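Local coordinates for protein 8-demethyl-8-aminoriboflavin-5'-phosphate synthase (Streptomyces davawensis, PDB 5MLD) that replaces the C-8 methyl group of riboflavin-5'-phosphate with an amino group, using glutamate as donor, in the biosynthesis of the antibiotic roseoflavin, at residues G153-P158 against T206-D211; A82-I87 against A194-L199; A162-P167 against P172-G177; S19-L24 against A88-L93. All coordinates share one frame; numbering follows the deposited sequence.

Contact 1 (G153-P158 against T206-D211); sequences GYSVPP and TPYTTD
Ser155 and Tyr208 meet through their hydroxyl groups, joining the short strand 154-155 of the flavodoxin-like α/β/α fold, which pairs with strand 125-132, to the loop between helices 183-205 and 212-220. The phenol is the donor: Tyr208 OH lies 2.8 Å from Ser155 OG. Between the two segments the touch is almost wholly these two hydroxyls, with Ser155 CB 3.8 Å from Tyr208 OH. Measured at Tyr208 OH, the angle between CZ and Ser155 OG is about 109°, a natural direction for an in-plane phenolic hydrogen. Both side chains leave their backbones in the same way, with the first torsion placing the leading atom opposite the carbonyl carbon (chi1 -63° for Tyr208). A long tyrosine can span from the loop to the sheet, while a small serine suits a buried strand position bonded through its backbone to Lys125 and Ala127. Leu203 of helix 183-205 packs against both side chains. The backbone of Tyr208 is held too, its N bonded to Asn124 OD1 and its O to Gln119 NE2, and its ring also meets that of His198 of a second subunit. The serine oxygen sits in the plane of the phenol ring, at its edge, on the side of Tyr208 CE2, which is 3.3 Å from Ser155 OG.

Contact 2 (A82-I87 against A194-L199); sequences ADILVI and ANTSHL
The flat group met here is a peptide: Ile84 CD1 lies about 3.6 Å above the plane of the unit joining Thr196 to Ser197, off to the oxygen side. The methyl is 3.8 Å from Thr196 O, and it also touches the helix backbone at Ser197, where Ile84 CD1 is 4.2 Å from Ser197 CA. The isoleucine reaches this spot because CG1 lies opposite the carbonyl carbon (chi1 -63°) and the chain then runs on extended (chi2 163°). Its other branch stays nearer the strand, Ile84 CG2 approaching Thr196 CB to 4.4 Å. This is the inner seam of a flavodoxin-like α/β/α sandwich: strand 84-92 runs parallel to and between strands 4-9 and 125-132, and helix 183-205 covers one face of the sheet. A branched aliphatic residue suits the strand, and the short side chain of Thr196, which points toward it, lets the isoleucine come close to the helix backbone; Ser197 offers only its CA. The two hydroxyls are occupied elsewhere, Thr196 OG1 bonding to Tyr32 OH and Met192 O, and Ser197 OG to Val193 O. Tyr32, from helix 20-34, also packs on Ile84, Val86 and Ser197, filling in beside the seam. Facing another way, the helix meets a second subunit: the ring of His198 meets Tyr208 of that subunit at about 50°, and His198 NE2 hydrogen-bonds Thr206 O of the same subunit.

Contact 3 (A162-P167 against P172-G177); sequences AYWLGP and PGYIEG
Trp164 and Tyr174 form an edge-to-face aromatic pair, the phenol turning its edge toward the five-membered ring of the indole with the two planes at 82°. The centroids are 5.3 Å apart, and the closest carbons are Trp164 CG and Tyr174 CD1, at 3.7 Å. Trp164 CG lies opposite the backbone N (chi1 -176°), which carries the indole out to the returning loop. A CH-pi contact continues along the same side: Tyr174 CA lies 3.8 Å from the centroid of the indole six-membered ring and only 9° off its normal. Backbone packing adds to these, with Tyr174 N over that face, 3.4 Å from Trp164 CZ3, while Gly166 N lies over the opposite face. Pro172 O comes at the indole edge, 3.6 Å from Trp164 CH2. Gly177 suits its place because it has no side chain to direct into the indole, which its CA faces 4.1 Å from Trp164 CZ2. The polar link is a water, which accepts from Trp164 NE1 and donates to Gly177 O, both at 2.8 Å. Trp164 lies on strand 161-164, which pairs with strand 125-132. Tyr174 carries the loop over Cys132 of strand 125-132 and onto Leu24 and Lys27 of helix 20-34.

Contact 4 (S19-L24 against A88-L93); sequences SQTQGL and ATPITL. With 8DP (8-demethyl-8-aminoriboflavin-5'-phosphate), chain I.
Helix 20-24 passes strand 88-92 with its axis 8.1 Å away and the two directions at 141°, bringing Thr21 over Ala88 and Pro90. The threonine divides its labour between its branches. With chi1 at -50°, OG1 turns toward the phosphate of the bound flavin while CG2, opposite the backbone nitrogen, points down at the strand, 3.7 Å from Ala88 O. Pro90 crosses Thr21 at about a right angle, its CG 3.3 Å from Thr21 OG1; the compact proline ring packs beside the phosphate, Pro90 CG lying 3.5 Å from the ligand's O3. Three donors grip phosphate oxygen O1: Thr21 OG1 at 2.8 Å, Thr21 N at 3.0 Å with a nearly straight N-H (164°), and Ser19 OG at a very short 2.5 Å. Gln20 N donates to O2. Ser19 OG also accepts from Gln22 N, so the residue that caps the helix also binds the ligand, and the helix start would be expected to favour the anion electrostatically. Farther along the strand, Ile91 CG2 and Thr92 CB pack against the isoalloxazine, and Leu93 N donates at 3.2 Å to ligand atom N3, the central-ring nitrogen between C12 and C14. Phosphate at a helix N-terminus and flavin ring beside the loop leaving a central parallel strand are the hallmark of the flavodoxin-like FMN site, here occupied by 8-demethyl-8-aminoriboflavin-5'-phosphate.

All four contacts are buried, but their chemistry follows their place. Contact 2 lies nearest the chain centre and packs an aliphatic side chain on helix backbone. Contact 1, about 12 Å away between centres, is a single polar link; the two touch directly, as Pro157 packs on Thr196, and both continue into the second subunit. Contacts 2 and 4 use successive parts of strand 84-92, its beginning serving as hydrophobic core and its end as ligand site. Contact 3, about 22 Å from the chain centre, relies on aromatic packing within the chain, beside neighbouring subunits. It adjoins contact 4, where Gln20 OE1 lies 2.9 Å from Ile175 N in a probable hydrogen bond, linking the flavin site to the loop.

Contact 1 (G153-P158 against T206-D211)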
loop_
_atom_site.group_PDB
_atom_site.type_symbol
_atom_site.label_atom_id
_atom_site.label_comp_id
_atom_site.label_asym_id
_atom_site.label_seq_id
_atom_site.Cartn_x
_atom_site.Cartn_y
_atom_site.Cartn_z
ATOM N N GLY A 153 -15.565 12.204 4.724
ATOM C CA GLY A 153 -16.929 12.149 5.211
ATOM C C GLY A 153 -17.744 10.976 4.711
ATOM O O GLY A 153 -18.871 10.776 5.180
ATOM N N TYR A 154 -17.198 10.193 3.774
ATOM C CA TYR A 154 -17.915 9.052 3.223
ATOM C C TYR A 154 -17.924 7.873 4.183
ATOM O O TYR A 154 -16.930 7.584 4.852
ATOM C CB TYR A 154 -17.290 8.611 1.888
ATOM C CG TYR A 154 -17.593 9.565 0.762
ATOM C CD1 TYR A 154 -18.761 9.435 0.018
ATOM C CD2 TYR A 154 -16.705 10.590 0.436
ATOM C CE1 TYR A 154 -19.055 10.316 -1.004
ATOM C CE2 TYR A 154 -16.993 11.477 -0.589
ATOM C CZ TYR A 154 -18.178 11.330 -1.300
ATOM O OH TYR A 154 -18.482 12.208 -2.315
ATOM N N SER A 155 -19.054 7.178 4.228
ATOM C CA SER A 155 -19.166 5.896 4.909
ATOM C C SER A 155 -19.058 4.777 3.887
ATOM O O SER A 155 -19.526 4.906 2.749
ATOM C CB SER A 155 -20.498 5.775 5.653
ATOM O OG SER A 155 -20.611 6.792 6.629
ATOM N N VAL A 156 -18.450 3.672 4.296
ATOM C CA VAL A 156 -18.184 2.556 3.402
ATOM C C VAL A 156 -18.911 1.339 3.957
ATOM O O VAL A 156 -18.616 0.902 5.074
ATOM C CB VAL A 156 -16.677 2.291 3.267
ATOM C CG1 VAL A 156 -16.408 1.217 2.202
ATOM C CG2 VAL A 156 -15.965 3.589 2.906
ATOM N N PRO A 157 -19.856 0.764 3.222
ATOM C CA PRO A 157 -20.518 -0.453 3.668
ATOM C C PRO A 157 -19.594 -1.642 3.489
ATOM O O PRO A 157 -18.512 -1.498 2.898
ATOM C CB PRO A 157 -21.738 -0.544 2.736
ATOM C CG PRO A 157 -21.272 0.110 1.469
ATOM C CD PRO A 157 -20.235 1.141 1.847
ATOM N N PRO A 158 -19.959 -2.821 3.986
ATOM C CA PRO A 158 -19.171 -4.015 3.670
ATOM C C PRO A 158 -19.273 -4.352 2.198
ATOM O O PRO A 158 -20.255 -4.020 1.525
ATOM C CB PRO A 158 -19.823 -5.114 4.514
ATOM C CG PRO A 158 -21.224 -4.638 4.695
ATOM C CD PRO A 158 -21.108 -3.148 4.850
ATOM N N THR A 206 -31.183 8.928 9.014
ATOM C CA THR A 206 -30.544 9.141 10.316
ATOM C C THR A 206 -29.088 9.532 10.100
ATOM O O THR A 206 -28.175 8.724 10.315
ATOM C CB THR A 206 -30.658 7.900 11.207
ATOM O OG1 THR A 206 -29.793 6.869 10.717
ATOM C CG2 THR A 206 -32.071 7.364 11.193
ATOM N N PRO A 207 -28.833 10.770 9.682
ATOM C CA PRO A 207 -27.452 11.207 9.465
ATOM C C PRO A 207 -26.659 11.234 10.762
ATOM O O PRO A 207 -27.221 11.267 11.859
ATOM C CB PRO A 207 -27.615 12.616 8.892
ATOM C CG PRO A 207 -28.956 13.071 9.395
ATOM C CD PRO A 207 -29.803 11.835 9.382
ATOM N N TYR A 208 -25.330 11.215 10.622
ATOM C CA TYR A 208 -24.465 11.473 11.768
ATOM C C TYR A 208 -24.844 12.821 12.368
ATOM O O TYR A 208 -25.131 13.774 11.637
ATOM C CB TYR A 208 -22.980 11.471 11.360
ATOM C CG TYR A 208 -22.496 10.140 10.823
ATOM C CD1 TYR A 208 -22.139 9.103 11.685
ATOM C CD2 TYR A 208 -22.410 9.909 9.452
ATOM C CE1 TYR A 208 -21.712 7.875 11.192
ATOM C CE2 TYR A 208 -21.993 8.695 8.956
ATOM C CZ TYR A 208 -21.641 7.682 9.816
ATOM O OH TYR A 208 -21.228 6.466 9.310
ATOM N N THR A 209 -24.896 12.882 13.703
ATOM C CA THR A 209 -25.128 14.131 14.422
ATOM C C THR A 209 -23.853 14.669 15.046
ATOM O O THR A 209 -23.901 15.670 15.765
ATOM C CB THR A 209 -26.197 13.949 15.514
ATOM O OG1 THR A 209 -25.791 12.922 16.428
ATOM C CG2 THR A 209 -27.537 13.590 14.891
ATOM N N THR A 210 -22.723 14.019 14.784
ATOM C CA THR A 210 -21.442 14.427 15.338
ATOM C C THR A 210 -21.163 15.885 15.032
ATOM O O THR A 210 -21.305 16.327 13.890
ATOM C CB THR A 210 -20.319 13.565 14.753
ATOM O OG1 THR A 210 -20.645 12.181 14.901
ATOM C CG2 THR A 210 -18.991 13.868 15.456
ATOM N N ASP A 211 -20.764 16.629 16.066
ATOM C CA ASP A 211 -20.348 18.026 15.953
ATOM C C ASP A 211 -18.820 18.036 15.987
ATOM O O ASP A 211 -18.211 17.942 17.057
ATOM C CB ASP A 211 -20.966 18.839 17.090
ATOM C CG ASP A 211 -20.606 20.320 17.048
ATOM O OD1 ASP A 211 -19.564 20.705 16.462
ATOM O OD2 ASP A 211 -21.379 21.112 17.636
#

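Contact 2 (A82-I87 against A194-L199)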
loop_
_atom_site.group_PDB
_atom_site.type_symbol
_atom_site.label_atom_id
_atom_site.label_comp_id
_atom_site.label_asym_id
_atom_site.label_seq_id
_atom_site.Cartn_x
_atom_site.Cartn_y
_atom_site.Cartn_z
ATOM N N ALA A 82 -24.477 14.221 -4.966
ATOM C CA ALA A 82 -24.678 12.782 -5.056
ATOM C C ALA A 82 -24.658 12.155 -3.665
ATOM O O ALA A 82 -23.788 12.460 -2.844
ATOM C CB ALA A 82 -23.606 12.147 -5.934
ATOM N N ASP A 83 -25.619 11.270 -3.413
ATOM C CA ASP A 83 -25.658 10.558 -2.144
ATOM C C ASP A 83 -24.692 9.386 -2.137
ATOM O O ASP A 83 -24.167 9.026 -1.075
ATOM C CB ASP A 83 -27.089 10.099 -1.873
ATOM C CG ASP A 83 -28.073 11.235 -2.014
ATOM O OD1 ASP A 83 -28.123 12.052 -1.073
ATOM O OD2 ASP A 83 -28.762 11.339 -3.063
ATOM N N ILE A 84 -24.434 8.802 -3.306
ATOM C CA ILE A 84 -23.462 7.727 -3.458
ATOM C C ILE A 84 -22.430 8.189 -4.482
ATOM O O ILE A 84 -22.795 8.709 -5.541
ATOM C CB ILE A 84 -24.127 6.415 -3.912
ATOM C CG1 ILE A 84 -25.124 5.899 -2.863
ATOM C CG2 ILE A 84 -23.066 5.362 -4.144
ATOM C CD1 ILE A 84 -26.078 4.885 -3.406
ATOM N N LEU A 85 -21.147 8.022 -4.153
ATOM C CA LEU A 85 -20.049 8.280 -5.080
ATOM C C LEU A 85 -19.365 6.950 -5.372
ATOM O O LEU A 85 -18.858 6.299 -4.459
ATOM C CB LEU A 85 -19.047 9.282 -4.496
ATOM C CG LEU A 85 -17.848 9.526 -5.430
ATOM C CD1 LEU A 85 -18.312 10.239 -6.692
ATOM C CD2 LEU A 85 -16.752 10.331 -4.765
ATOM N N VAL A 86 -19.413 6.512 -6.618
ATOM C CA VAL A 86 -18.704 5.311 -7.032
ATOM C C VAL A 86 -17.549 5.758 -7.900
ATOM O O VAL A 86 -17.769 6.279 -9.003
ATOM C CB VAL A 86 -19.603 4.340 -7.802
ATOM C CG1 VAL A 86 -18.776 3.131 -8.252
ATOM C CG2 VAL A 86 -20.819 3.939 -6.952
ATOM N N ILE A 87 -16.322 5.537 -7.436
ATOM C CA ILE A 87 -15.162 5.714 -8.306
ATOM C C ILE A 87 -14.990 4.430 -9.106
ATOM O O ILE A 87 -14.907 3.337 -8.536
ATOM C CB ILE A 87 -13.893 6.038 -7.506
ATOM C CG1 ILE A 87 -14.062 7.296 -6.637
ATOM C CG2 ILE A 87 -12.698 6.155 -8.470
ATOM C CD1 ILE A 87 -14.251 8.569 -7.411
ATOM N N ALA A 194 -26.175 -3.398 -3.683
ATOM C CA ALA A 194 -27.155 -3.630 -2.623
ATOM C C ALA A 194 -26.747 -2.923 -1.334
ATOM O O ALA A 194 -27.579 -2.283 -0.673
ATOM C CB ALA A 194 -27.328 -5.129 -2.385
ATOM N N ASN A 195 -25.467 -3.004 -0.974
ATOM C CA ASN A 195 -25.031 -2.484 0.321
ATOM C C ASN A 195 -24.863 -0.964 0.309
ATOM O O ASN A 195 -25.264 -0.294 1.268
ATOM C CB ASN A 195 -23.720 -3.158 0.753
ATOM C CG ASN A 195 -23.891 -4.610 1.149
ATOM O OD1 ASN A 195 -25.007 -5.095 1.342
ATOM N ND2 ASN A 195 -22.774 -5.308 1.301
ATOM N N THR A 196 -24.283 -0.382 -0.759
ATOM C CA THR A 196 -24.224 1.081 -0.819
ATOM C C THR A 196 -25.616 1.687 -0.844
ATOM O O THR A 196 -25.843 2.749 -0.257
ATOM C CB THR A 196 -23.441 1.572 -2.037
ATOM O OG1 THR A 196 -24.013 1.025 -3.240
ATOM C CG2 THR A 196 -21.997 1.140 -1.919
ATOM N N SER A 197 -26.548 1.051 -1.549
ATOM C CA SER A 197 -27.914 1.574 -1.612
ATOM C C SER A 197 -28.572 1.574 -0.237
ATOM O O SER A 197 -29.215 2.559 0.154
ATOM C CB SER A 197 -28.744 0.761 -2.599
ATOM O OG SER A 197 -28.210 0.880 -3.910
ATOM N N HIS A 198 -28.438 0.468 0.500
ATOM C CA HIS A 198 -29.015 0.393 1.840
ATOM C C HIS A 198 -28.426 1.461 2.753
ATOM O O HIS A 198 -29.153 2.200 3.429
ATOM C CB HIS A 198 -28.792 -0.994 2.443
ATOM C CG HIS A 198 -29.325 -1.117 3.835
ATOM N ND1 HIS A 198 -30.666 -1.298 4.100
ATOM C CD2 HIS A 198 -28.708 -1.040 5.039
ATOM C CE1 HIS A 198 -30.850 -1.355 5.408
ATOM N NE2 HIS A 198 -29.680 -1.192 6.002
ATOM N N LEU A 199 -27.099 1.563 2.787
ATOM C CA LEU A 199 -26.490 2.529 3.692
ATOM C C LEU A 199 -26.844 3.960 3.307
ATOM O O LEU A 199 -26.982 4.825 4.185
ATOM C CB LEU A 199 -24.980 2.315 3.719
ATOM C CG LEU A 199 -24.136 3.161 4.669
ATOM C CD1 LEU A 199 -24.589 2.959 6.109
ATOM C CD2 LEU A 199 -22.677 2.780 4.543
#

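Contact 3 (A162-P167 against P172-G177)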
loop_
_atom_site.group_PDB
_atom_site.type_symbol
_atom_site.label_atom_id
_atom_site.label_comp_id
_atom_site.label_asym_id
_atom_site.label_seq_id
_atom_site.Cartn_x
_atom_site.Cartn_y
_atom_site.Cartn_z
ATOM N N ALA A 162 -15.944 -3.714 -5.937
ATOM C CA ALA A 162 -16.063 -4.781 -6.923
ATOM C C ALA A 162 -15.049 -4.563 -8.041
ATOM O O ALA A 162 -14.753 -3.424 -8.402
ATOM C CB ALA A 162 -17.469 -4.830 -7.513
ATOM N N TYR A 163 -14.532 -5.657 -8.607
ATOM C CA TYR A 163 -13.377 -5.525 -9.488
ATOM C C TYR A 163 -13.282 -6.733 -10.409
ATOM O O TYR A 163 -13.881 -7.783 -10.158
ATOM C CB TYR A 163 -12.083 -5.358 -8.669
ATOM C CG TYR A 163 -11.816 -6.538 -7.776
ATOM C CD1 TYR A 163 -12.349 -6.597 -6.503
ATOM C CD2 TYR A 163 -11.054 -7.615 -8.216
ATOM C CE1 TYR A 163 -12.140 -7.676 -5.697
ATOM C CE2 TYR A 163 -10.827 -8.709 -7.402
ATOM C CZ TYR A 163 -11.388 -8.735 -6.143
ATOM O OH TYR A 163 -11.202 -9.806 -5.308
ATOM N N TRP A 164 -12.506 -6.562 -11.484
ATOM C CA TRP A 164 -12.094 -7.653 -12.349
ATOM C C TRP A 164 -10.579 -7.610 -12.503
ATOM O O TRP A 164 -9.994 -6.539 -12.644
ATOM C CB TRP A 164 -12.755 -7.566 -13.739
ATOM C CG TRP A 164 -12.422 -8.748 -14.635
ATOM C CD1 TRP A 164 -13.138 -9.901 -14.761
ATOM C CD2 TRP A 164 -11.301 -8.869 -15.521
ATOM N NE1 TRP A 164 -12.533 -10.743 -15.657
ATOM C CE2 TRP A 164 -11.407 -10.128 -16.155
ATOM C CE3 TRP A 164 -10.228 -8.032 -15.851
ATOM C CZ2 TRP A 164 -10.467 -10.583 -17.093
ATOM C CZ3 TRP A 164 -9.289 -8.479 -16.786
ATOM C CH2 TRP A 164 -9.415 -9.743 -17.399
ATOM N N LEU A 165 -9.960 -8.779 -12.462
ATOM C CA LEU A 165 -8.547 -8.962 -12.756
ATOM C C LEU A 165 -8.392 -10.284 -13.484
ATOM O O LEU A 165 -9.106 -11.247 -13.190
ATOM C CB LEU A 165 -7.667 -9.014 -11.483
ATOM C CG LEU A 165 -7.759 -7.868 -10.476
ATOM C CD1 LEU A 165 -6.988 -8.347 -9.253
ATOM C CD2 LEU A 165 -7.207 -6.580 -11.045
ATOM N N GLY A 166 -7.447 -10.339 -14.423
ATOM C CA GLY A 166 -7.001 -11.615 -14.935
ATOM C C GLY A 166 -5.881 -12.226 -14.091
ATOM O O GLY A 166 -5.539 -11.733 -13.007
ATOM N N PRO A 167 -5.309 -13.337 -14.556
ATOM C CA PRO A 167 -4.179 -13.944 -13.844
ATOM C C PRO A 167 -2.915 -13.101 -13.986
ATOM O O PRO A 167 -2.853 -12.167 -14.773
ATOM C CB PRO A 167 -4.024 -15.296 -14.542
ATOM C CG PRO A 167 -4.417 -14.994 -15.951
ATOM C CD PRO A 167 -5.553 -13.987 -15.862
ATOM N N PRO A 172 -5.005 -10.258 -21.556
ATOM C CA PRO A 172 -5.751 -9.042 -21.907
ATOM C C PRO A 172 -6.717 -8.574 -20.811
ATOM O O PRO A 172 -6.745 -9.163 -19.727
ATOM C CB PRO A 172 -6.531 -9.480 -23.138
ATOM C CG PRO A 172 -6.815 -10.940 -22.856
ATOM C CD PRO A 172 -5.520 -11.441 -22.270
ATOM N N GLY A 173 -7.476 -7.518 -21.095
ATOM C CA GLY A 173 -8.385 -6.933 -20.132
ATOM C C GLY A 173 -9.765 -7.562 -20.101
ATOM O O GLY A 173 -10.015 -8.633 -20.656
ATOM N N TYR A 174 -10.678 -6.832 -19.456
ATOM C CA TYR A 174 -12.035 -7.305 -19.185
ATOM C C TYR A 174 -12.757 -7.766 -20.448
ATOM O O TYR A 174 -13.488 -8.761 -20.420
ATOM C CB TYR A 174 -12.788 -6.165 -18.521
ATOM C CG TYR A 174 -14.236 -6.369 -18.135
ATOM C CD1 TYR A 174 -14.579 -6.800 -16.850
ATOM C CD2 TYR A 174 -15.261 -6.027 -19.010
ATOM C CE1 TYR A 174 -15.916 -6.939 -16.475
ATOM C CE2 TYR A 174 -16.599 -6.168 -18.644
ATOM C CZ TYR A 174 -16.914 -6.623 -17.368
ATOM O OH TYR A 174 -18.248 -6.755 -16.986
ATOM N N ILE A 175 -12.560 -7.062 -21.566
ATOM C CA ILE A 175 -13.332 -7.350 -22.779
ATOM C C ILE A 175 -12.904 -8.683 -23.387
ATOM O O ILE A 175 -13.701 -9.629 -23.471
ATOM C CB ILE A 175 -13.215 -6.194 -23.787
ATOM C CG1 ILE A 175 -13.964 -4.975 -23.247
ATOM C CG2 ILE A 175 -13.785 -6.602 -25.151
ATOM C CD1 ILE A 175 -13.756 -3.704 -24.052
ATOM N N GLU A 176 -11.638 -8.789 -23.803
ATOM C CA GLU A 176 -11.164 -10.057 -24.351
ATOM C C GLU A 176 -11.180 -11.171 -23.322
ATOM O O GLU A 176 -11.317 -12.347 -23.689
ATOM C CB GLU A 176 -9.748 -9.912 -24.913
ATOM C CG GLU A 176 -9.716 -9.515 -26.363
ATOM C CD GLU A 176 -8.299 -9.427 -26.907
ATOM O OE1 GLU A 176 -7.346 -9.590 -26.114
ATOM O OE2 GLU A 176 -8.148 -9.221 -28.132
ATOM N N GLY A 177 -11.027 -10.834 -22.039
ATOM C CA GLY A 177 -11.027 -11.808 -20.975
ATOM C C GLY A 177 -12.402 -12.275 -20.549
ATOM O O GLY A 177 -12.516 -13.121 -19.658
HETATM O O HOH W 1 -13.407 -13.103 -16.974
#

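Contact 4 (S19-L24 against A88-L93)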
loop_
_atom_site.group_PDB
_atom_site.type_symbol
_atom_site.label_atom_id
_atom_site.label_comp_id
_atom_site.label_asym_id
_atom_site.label_seq_id
_atom_site.Cartn_x
_atom_site.Cartn_y
_atom_site.Cartn_z
ATOM N N SER A 19 -13.803 1.444 -23.183
ATOM C CA SER A 19 -13.151 1.323 -21.884
ATOM C C SER A 19 -13.477 -0.026 -21.253
ATOM O O SER A 19 -14.651 -0.417 -21.195
ATOM C CB SER A 19 -13.591 2.481 -20.963
ATOM O OG SER A 19 -13.465 2.172 -19.574
ATOM N N GLN A 20 -12.435 -0.731 -20.784
ATOM C CA GLN A 20 -12.629 -1.979 -20.039
ATOM C C GLN A 20 -13.477 -1.736 -18.790
ATOM O O GLN A 20 -14.400 -2.505 -18.488
ATOM C CB GLN A 20 -11.271 -2.594 -19.640
ATOM C CG GLN A 20 -10.182 -2.660 -20.739
ATOM C CD GLN A 20 -10.523 -3.605 -21.873
ATOM O OE1 GLN A 20 -10.831 -4.782 -21.651
ATOM N NE2 GLN A 20 -10.480 -3.090 -23.106
ATOM N N THR A 21 -13.149 -0.680 -18.042
ATOM C CA THR A 21 -13.823 -0.388 -16.781
ATOM C C THR A 21 -15.303 -0.123 -16.999
ATOM O O THR A 21 -16.133 -0.461 -16.141
ATOM C CB THR A 21 -13.184 0.833 -16.110
ATOM O OG1 THR A 21 -11.768 0.666 -16.069
ATOM C CG2 THR A 21 -13.688 0.987 -14.684
ATOM N N GLN A 22 -15.645 0.476 -18.144
ATOM C CA GLN A 22 -17.038 0.782 -18.454
ATOM C C GLN A 22 -17.913 -0.464 -18.407
ATOM O O GLN A 22 -19.116 -0.365 -18.138
ATOM C CB GLN A 22 -17.116 1.454 -19.831
ATOM C CG GLN A 22 -18.522 1.938 -20.218
ATOM C CD GLN A 22 -18.999 3.075 -19.331
ATOM O OE1 GLN A 22 -18.202 3.878 -18.852
ATOM N NE2 GLN A 22 -20.309 3.144 -19.106
ATOM N N GLY A 23 -17.336 -1.646 -18.674
ATOM C CA GLY A 23 -18.103 -2.876 -18.560
ATOM C C GLY A 23 -18.661 -3.101 -17.166
ATOM O O GLY A 23 -19.804 -3.528 -17.011
ATOM N N LEU A 24 -17.870 -2.803 -16.130
ATOM C CA LEU A 24 -18.383 -2.920 -14.765
ATOM C C LEU A 24 -19.467 -1.875 -14.488
ATOM O O LEU A 24 -20.474 -2.175 -13.827
ATOM C CB LEU A 24 -17.236 -2.793 -13.752
ATOM C CG LEU A 24 -16.271 -3.980 -13.681
ATOM C CD1 LEU A 24 -15.130 -3.817 -14.705
ATOM C CD2 LEU A 24 -15.756 -4.186 -12.267
ATOM N N ALA A 88 -14.961 4.551 -10.422
ATOM C CA ALA A 88 -14.821 3.384 -11.288
ATOM C C ALA A 88 -13.496 3.566 -12.014
ATOM O O ALA A 88 -13.425 4.287 -13.014
ATOM C CB ALA A 88 -15.993 3.249 -12.253
ATOM N N THR A 89 -12.457 2.911 -11.514
ATOM C CA THR A 89 -11.140 3.261 -12.000
ATOM C C THR A 89 -10.422 2.054 -12.586
ATOM O O THR A 89 -10.450 0.958 -12.012
ATOM C CB THR A 89 -10.282 3.885 -10.877
ATOM O OG1 THR A 89 -9.020 4.291 -11.422
ATOM C CG2 THR A 89 -10.062 2.908 -9.703
ATOM N N PRO A 90 -9.774 2.221 -13.734
ATOM C CA PRO A 90 -8.723 1.277 -14.109
ATOM C C PRO A 90 -7.602 1.366 -13.087
ATOM O O PRO A 90 -7.488 2.338 -12.333
ATOM C CB PRO A 90 -8.259 1.772 -15.487
ATOM C CG PRO A 90 -9.218 2.823 -15.907
ATOM C CD PRO A 90 -9.870 3.356 -14.667
ATOM N N ILE A 91 -6.738 0.354 -13.088
ATOM C CA ILE A 91 -5.558 0.341 -12.226
ATOM C C ILE A 91 -4.338 0.729 -13.049
ATOM O O ILE A 91 -4.089 0.132 -14.102
ATOM C CB ILE A 91 -5.359 -1.038 -11.586
ATOM C CG1 ILE A 91 -6.579 -1.350 -10.704
ATOM C CG2 ILE A 91 -4.001 -1.080 -10.822
ATOM C CD1 ILE A 91 -6.694 -2.799 -10.232
ATOM N N THR A 92 -3.570 1.719 -12.576
ATOM C CA THR A 92 -2.269 1.999 -13.190
ATOM C C THR A 92 -1.226 2.124 -12.094
ATOM O O THR A 92 -1.434 2.860 -11.125
ATOM C CB THR A 92 -2.251 3.269 -14.077
ATOM O OG1 THR A 92 -2.506 4.459 -13.307
ATOM C CG2 THR A 92 -3.236 3.162 -15.234
ATOM N N LEU A 93 -0.098 1.427 -12.279
ATOM C CA LEU A 93 1.022 1.441 -11.338
ATOM C C LEU A 93 0.592 0.992 -9.943
ATOM O O LEU A 93 1.074 1.531 -8.945
ATOM C CB LEU A 93 1.671 2.829 -11.254
ATOM C CG LEU A 93 1.754 3.642 -12.550
ATOM C CD1 LEU A 93 2.158 5.057 -12.235
ATOM C CD2 LEU A 93 2.703 2.985 -13.519
HETATM C C4 8DP I . -5.005 -1.650 -16.883
HETATM C C5 8DP I . -3.707 -2.412 -17.175
HETATM C C8 8DP I . -1.326 0.981 -18.166
HETATM N N3 8DP I . -0.788 -0.793 -14.442
HETATM C C2 8DP I . -7.221 -1.522 -18.200
HETATM N N2 8DP I . -1.468 1.643 -19.438
HETATM N N1 8DP I . -2.654 -1.854 -16.228
HETATM C C6 8DP I . -1.933 -0.754 -16.563
HETATM O O6 8DP I . -5.157 -1.236 -19.276
HETATM N N4 8DP I . -3.185 -3.517 -14.653
HETATM C C12 8DP I . -0.974 -0.235 -15.666
HETATM C C13 8DP I . -2.470 -2.421 -15.008
HETATM C C14 8DP I . -1.536 -1.882 -14.111
HETATM C C15 8DP I . -1.389 -2.510 -12.868
HETATM C C16 8DP I . -3.013 -4.074 -13.471
HETATM C C1 8DP I . -7.922 -0.458 -19.052
HETATM C C3 8DP I . -5.784 -1.020 -18.047
HETATM C C7 8DP I . -2.092 -0.156 -17.840
HETATM C C9 8DP I . -0.371 1.492 -17.239
HETATM O O1 8DP I . -11.228 1.552 -18.714
HETATM P P1 8DP I . -9.847 1.228 -19.326
HETATM O O2 8DP I . -10.044 0.650 -20.771
HETATM O O3 8DP I . -8.943 2.453 -19.359
HETATM O O4 8DP I . -9.161 0.066 -18.438
HETATM O O5 8DP I . -7.918 -1.667 -17.013
HETATM O O7 8DP I . -5.460 -1.511 -15.732
HETATM C C10 8DP I . 0.466 2.708 -17.574
HETATM C C11 8DP I . -0.214 0.892 -16.015
HETATM O O8 8DP I . -0.488 -2.022 -11.921
HETATM N N5 8DP I . -2.132 -3.584 -12.578
HETATM O O9 8DP I . -3.758 -5.211 -13.072
#